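Local atomic coordinates of alpha-1,3-glucanase (Bacillus circulans, PDB entry 5ZRU), a protein that probably hydrolyses alpha-1,3-glucan, this chain being the catalytic unit of a longer, modular enzyme of glycoside hydrolase family 87. Residues E172-A184 against I245-I257. Numbering follows the deposited sequence.
Sequences EIEAVPAAIARPA and ITIMGAGIWHTNI. With PE5 (3,6,9,12,15,18,21,24-octaoxahexacosan-1-ol), chain C; SO4 (sulfate ion), chain E.
Ile180 and Ala250 bring the backbones closest, CA to CA 4.4 Å, and Ile180 N donates an almost straight hydrogen bond (173°) to Ala250 O; a water bridges that oxygen to Ala178 O. The extended linker leaving strand 166-174 here runs along the turn between strands 245-249 and 255-259, joining the antiparallel beta domain to the parallel beta-helix. Histidine suits the turn because its flat ring works twice: His254 NE2 donates to Pro177 O, 2.7 Å away and in the ring plane, while Ala179 CB, small enough to lie close, makes a CH-pi contact over a face. Gly251 takes a backbone conformation in which a side chain would collide with the preceding carbonyl; its own O accepts from both His254 N and Thr255 N. Trp253 likewise has two uses. Val176, with CG2 beside its backbone N (chi1 171° places CG1 opposite that N), lays this methyl over the five-membered ring, 3.7 Å from the centroid. Trp253 NE1 donates to Glu174 OE2 at 2.9 Å, arriving from above the carboxylate plane; Arg345 forms a salt bridge with the same oxygen. A phenylalanine in place of Trp253 would probably leave Glu174 without this donor and Val176 CG2 with less aromatic surface beneath it. Farther along, the flexible thioether of Met248 bends at chi3 (74°), and CE meets Ile180 CG2 at 3.5 Å and Pro183 CG at 3.6 Å. Directional bonds thus fix the linker along the turn while apolar groups fill in between, and Arg345 probably helps keep Glu174 ionised at the buried end of this partly exposed domain junction.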
# COMPACT_ATOMS: atom_id res chain seq x y z
N GLU A 172 -2.57 -11.91 -11.06
CA GLU A 172 -1.65 -11.11 -11.86
C GLU A 172 -0.53 -12.02 -12.33
O GLU A 172 0.02 -12.79 -11.54
CB GLU A 172 -1.13 -9.90 -11.06
CG GLU A 172 -2.18 -8.81 -10.96
CD GLU A 172 -1.81 -7.68 -10.00
OE1 GLU A 172 -0.90 -7.85 -9.18
OE2 GLU A 172 -2.45 -6.61 -10.10
N ILE A 173 -0.23 -11.99 -13.63
CA ILE A 173 0.62 -12.99 -14.26
C ILE A 173 1.71 -12.27 -15.03
O ILE A 173 1.43 -11.33 -15.78
CB ILE A 173 -0.20 -13.93 -15.17
CG1 ILE A 173 -1.27 -14.65 -14.36
CG2 ILE A 173 0.71 -14.96 -15.83
CD1 ILE A 173 -2.17 -15.58 -15.19
N GLU A 174 2.95 -12.72 -14.86
CA GLU A 174 4.09 -12.04 -15.47
C GLU A 174 5.17 -13.06 -15.81
O GLU A 174 5.26 -14.12 -15.18
CB GLU A 174 4.66 -10.97 -14.53
CG GLU A 174 5.24 -11.52 -13.25
CD GLU A 174 5.43 -10.45 -12.20
OE1 GLU A 174 4.46 -10.17 -11.47
OE2 GLU A 174 6.54 -9.89 -12.12
N ALA A 175 5.99 -12.72 -16.80
CA ALA A 175 7.17 -13.52 -17.09
C ALA A 175 8.24 -13.22 -16.06
O ALA A 175 8.47 -12.06 -15.70
CB ALA A 175 7.69 -13.23 -18.50
N VAL A 176 8.88 -14.26 -15.55
CA VAL A 176 9.88 -14.12 -14.49
C VAL A 176 11.26 -14.17 -15.12
O VAL A 176 11.60 -15.18 -15.75
CB VAL A 176 9.73 -15.22 -13.43
CG1 VAL A 176 10.91 -15.17 -12.47
CG2 VAL A 176 8.41 -15.07 -12.69
N PRO A 177 12.08 -13.13 -14.98
CA PRO A 177 13.46 -13.22 -15.47
C PRO A 177 14.27 -14.18 -14.61
O PRO A 177 13.95 -14.43 -13.44
CB PRO A 177 13.98 -11.78 -15.36
CG PRO A 177 13.15 -11.15 -14.29
CD PRO A 177 11.80 -11.85 -14.30
N ALA A 178 15.32 -14.73 -15.21
CA ALA A 178 16.21 -15.59 -14.44
C ALA A 178 16.82 -14.82 -13.26
O ALA A 178 16.79 -13.59 -13.21
CB ALA A 178 17.33 -16.15 -15.33
N ALA A 179 17.33 -15.58 -12.30
CA ALA A 179 18.01 -14.99 -11.15
C ALA A 179 19.11 -14.04 -11.58
O ALA A 179 19.85 -14.30 -12.54
CB ALA A 179 18.60 -16.09 -10.26
N ILE A 180 19.21 -12.92 -10.87
CA ILE A 180 20.29 -11.97 -11.11
C ILE A 180 21.60 -12.57 -10.62
O ILE A 180 21.69 -13.10 -9.50
CB ILE A 180 20.01 -10.64 -10.41
CG1 ILE A 180 18.73 -10.01 -10.98
CG2 ILE A 180 21.20 -9.66 -10.59
CD1 ILE A 180 18.18 -8.91 -10.13
N ALA A 181 22.64 -12.44 -11.45
CA ALA A 181 23.95 -13.01 -11.17
C ALA A 181 24.62 -12.34 -9.98
O ALA A 181 24.43 -11.15 -9.70
CB ALA A 181 24.85 -12.86 -12.39
N ARG A 182 25.42 -13.12 -9.27
CA ARG A 182 26.28 -12.57 -8.23
C ARG A 182 27.26 -11.57 -8.83
O ARG A 182 27.98 -11.92 -9.77
CB ARG A 182 27.04 -13.70 -7.54
CG ARG A 182 28.04 -13.20 -6.53
CD ARG A 182 28.62 -14.33 -5.71
NE ARG A 182 29.62 -13.83 -4.78
CZ ARG A 182 30.13 -14.52 -3.76
NH1 ARG A 182 29.71 -15.76 -3.53
NH2 ARG A 182 31.04 -13.97 -2.98
N PRO A 183 27.31 -10.33 -8.34
CA PRO A 183 28.23 -9.36 -8.92
C PRO A 183 29.68 -9.74 -8.68
O PRO A 183 30.02 -10.42 -7.71
CB PRO A 183 27.88 -8.06 -8.19
CG PRO A 183 26.49 -8.26 -7.69
CD PRO A 183 26.38 -9.71 -7.38
N ALA A 184 30.55 -9.28 -9.59
CA ALA A 184 31.98 -9.47 -9.42
C ALA A 184 32.45 -8.87 -8.10
O ALA A 184 31.99 -7.81 -7.69
CB ALA A 184 32.76 -8.84 -10.58
N ILE A 245 26.55 1.22 1.63
CA ILE A 245 26.39 -0.23 1.50
C ILE A 245 25.42 -0.53 0.37
O ILE A 245 24.42 0.18 0.18
CB ILE A 245 25.96 -0.88 2.83
CG1 ILE A 245 26.04 -2.41 2.73
CG2 ILE A 245 24.56 -0.41 3.28
CD1 ILE A 245 25.86 -3.13 4.06
N THR A 246 25.74 -1.56 -0.41
CA THR A 246 24.86 -2.07 -1.45
C THR A 246 24.49 -3.51 -1.11
O THR A 246 25.38 -4.34 -0.87
CB THR A 246 25.54 -1.99 -2.82
OG1 THR A 246 25.78 -0.61 -3.13
CG2 THR A 246 24.65 -2.61 -3.91
N ILE A 247 23.19 -3.79 -1.08
CA ILE A 247 22.68 -5.13 -0.78
C ILE A 247 21.73 -5.51 -1.90
O ILE A 247 20.75 -4.80 -2.15
CB ILE A 247 21.95 -5.17 0.57
CG1 ILE A 247 22.90 -4.72 1.70
CG2 ILE A 247 21.34 -6.57 0.80
CD1 ILE A 247 22.17 -4.38 3.00
N MET A 248 22.01 -6.62 -2.58
CA MET A 248 21.23 -6.99 -3.75
C MET A 248 20.91 -8.47 -3.72
O MET A 248 21.81 -9.29 -3.51
CB MET A 248 21.98 -6.66 -5.06
CG MET A 248 21.11 -6.82 -6.31
SD MET A 248 22.07 -6.73 -7.85
CE MET A 248 22.89 -8.32 -7.82
N GLY A 249 19.64 -8.81 -3.94
CA GLY A 249 19.23 -10.19 -4.06
C GLY A 249 19.23 -10.63 -5.51
O GLY A 249 19.66 -9.92 -6.42
N ALA A 250 18.71 -11.84 -5.73
CA ALA A 250 18.64 -12.39 -7.08
C ALA A 250 17.35 -12.06 -7.81
O ALA A 250 17.16 -12.50 -8.95
CB ALA A 250 18.82 -13.92 -7.04
N GLY A 251 16.46 -11.27 -7.20
CA GLY A 251 15.20 -10.91 -7.83
C GLY A 251 14.03 -11.13 -6.88
O GLY A 251 14.04 -12.02 -6.03
N ILE A 252 12.98 -10.31 -7.05
CA ILE A 252 11.82 -10.47 -6.18
C ILE A 252 11.16 -11.83 -6.35
O ILE A 252 10.40 -12.27 -5.48
CB ILE A 252 10.78 -9.34 -6.40
CG1 ILE A 252 10.18 -9.40 -7.82
CG2 ILE A 252 11.41 -7.98 -6.09
CD1 ILE A 252 9.04 -8.38 -8.05
N TRP A 253 11.42 -12.53 -7.46
CA TRP A 253 10.88 -13.86 -7.68
C TRP A 253 11.84 -14.97 -7.26
O TRP A 253 11.51 -16.15 -7.43
CB TRP A 253 10.50 -14.04 -9.17
CG TRP A 253 9.23 -13.30 -9.53
CD1 TRP A 253 9.12 -12.08 -10.14
CD2 TRP A 253 7.88 -13.73 -9.26
NE1 TRP A 253 7.79 -11.73 -10.28
CE2 TRP A 253 7.01 -12.73 -9.75
CE3 TRP A 253 7.33 -14.87 -8.66
CZ2 TRP A 253 5.62 -12.83 -9.66
CZ3 TRP A 253 5.93 -14.98 -8.57
CH2 TRP A 253 5.10 -13.96 -9.07
N HIS A 254 13.02 -14.63 -6.75
CA HIS A 254 14.05 -15.63 -6.47
C HIS A 254 14.57 -15.60 -5.04
O HIS A 254 14.83 -16.66 -4.48
CB HIS A 254 15.22 -15.46 -7.45
CG HIS A 254 14.83 -15.69 -8.88
ND1 HIS A 254 14.68 -16.95 -9.41
CD2 HIS A 254 14.55 -14.82 -9.88
CE1 HIS A 254 14.32 -16.85 -10.68
NE2 HIS A 254 14.24 -15.57 -10.99
N THR A 255 14.72 -14.41 -4.45
CA THR A 255 15.31 -14.27 -3.12
C THR A 255 14.23 -13.84 -2.14
O THR A 255 13.67 -12.74 -2.28
CB THR A 255 16.44 -13.24 -3.14
OG1 THR A 255 17.51 -13.71 -3.98
CG2 THR A 255 16.96 -13.00 -1.73
N ASN A 256 13.94 -14.70 -1.15
CA ASN A 256 12.93 -14.45 -0.12
C ASN A 256 13.61 -14.31 1.23
O ASN A 256 14.32 -15.22 1.67
CB ASN A 256 11.90 -15.58 -0.04
CG ASN A 256 10.99 -15.66 -1.25
OD1 ASN A 256 11.12 -14.88 -2.19
ND2 ASN A 256 10.07 -16.62 -1.24
N ILE A 257 13.37 -13.19 1.91
CA ILE A 257 13.76 -13.03 3.30
C ILE A 257 12.51 -13.24 4.14
O ILE A 257 11.55 -12.46 4.04
CB ILE A 257 14.40 -11.66 3.58
CG1 ILE A 257 15.74 -11.52 2.85
CG2 ILE A 257 14.62 -11.49 5.08
CD1 ILE A 257 16.42 -10.15 3.08
C48 PE5 C . 6.75 -18.05 9.07
C50 PE5 C . 5.46 -17.23 9.00
O1 PE5 C . 4.35 -18.06 9.20
C1 PE5 C . 3.12 -17.39 9.24
C2 PE5 C . 1.96 -18.39 9.26
O2 PE5 C . 1.94 -19.12 8.06
C3 PE5 C . 1.02 -20.17 8.00
C4 PE5 C . 1.17 -20.91 6.67
O3 PE5 C . 1.00 -20.01 5.60
C5 PE5 C . 1.02 -20.55 4.31
C6 PE5 C . 1.94 -19.74 3.39
O4 PE5 C . 1.27 -18.68 2.77
C7 PE5 C . 1.98 -17.47 2.67
C8 PE5 C . 3.34 -17.70 2.02
O5 PE5 C . 4.16 -16.60 2.25
C9 PE5 C . 5.52 -16.80 1.93
C10 PE5 C . 5.83 -16.06 0.64
O6 PE5 C . 6.40 -16.95 -0.27
C11 PE5 C . 6.31 -16.55 -1.61
C12 PE5 C . 6.69 -17.70 -2.53
O7 PE5 C . 7.81 -17.30 -3.25
C13 PE5 C . 7.83 -17.68 -4.59
C14 PE5 C . 9.28 -17.75 -5.05
O8 PE5 C . 10.05 -18.22 -3.98
C15 PE5 C . 11.44 -18.28 -4.20
C16 PE5 C . 11.90 -19.74 -4.11
O52 PE5 C . 12.61 -19.97 -2.92
S SO4 E . 26.49 -17.45 -4.44
O1 SO4 E . 25.81 -17.34 -5.74
O2 SO4 E . 26.20 -16.27 -3.63
O3 SO4 E . 27.93 -17.55 -4.65
O4 SO4 E . 26.00 -18.64 -3.73
O HOH W 1 15.52 -12.05 -11.24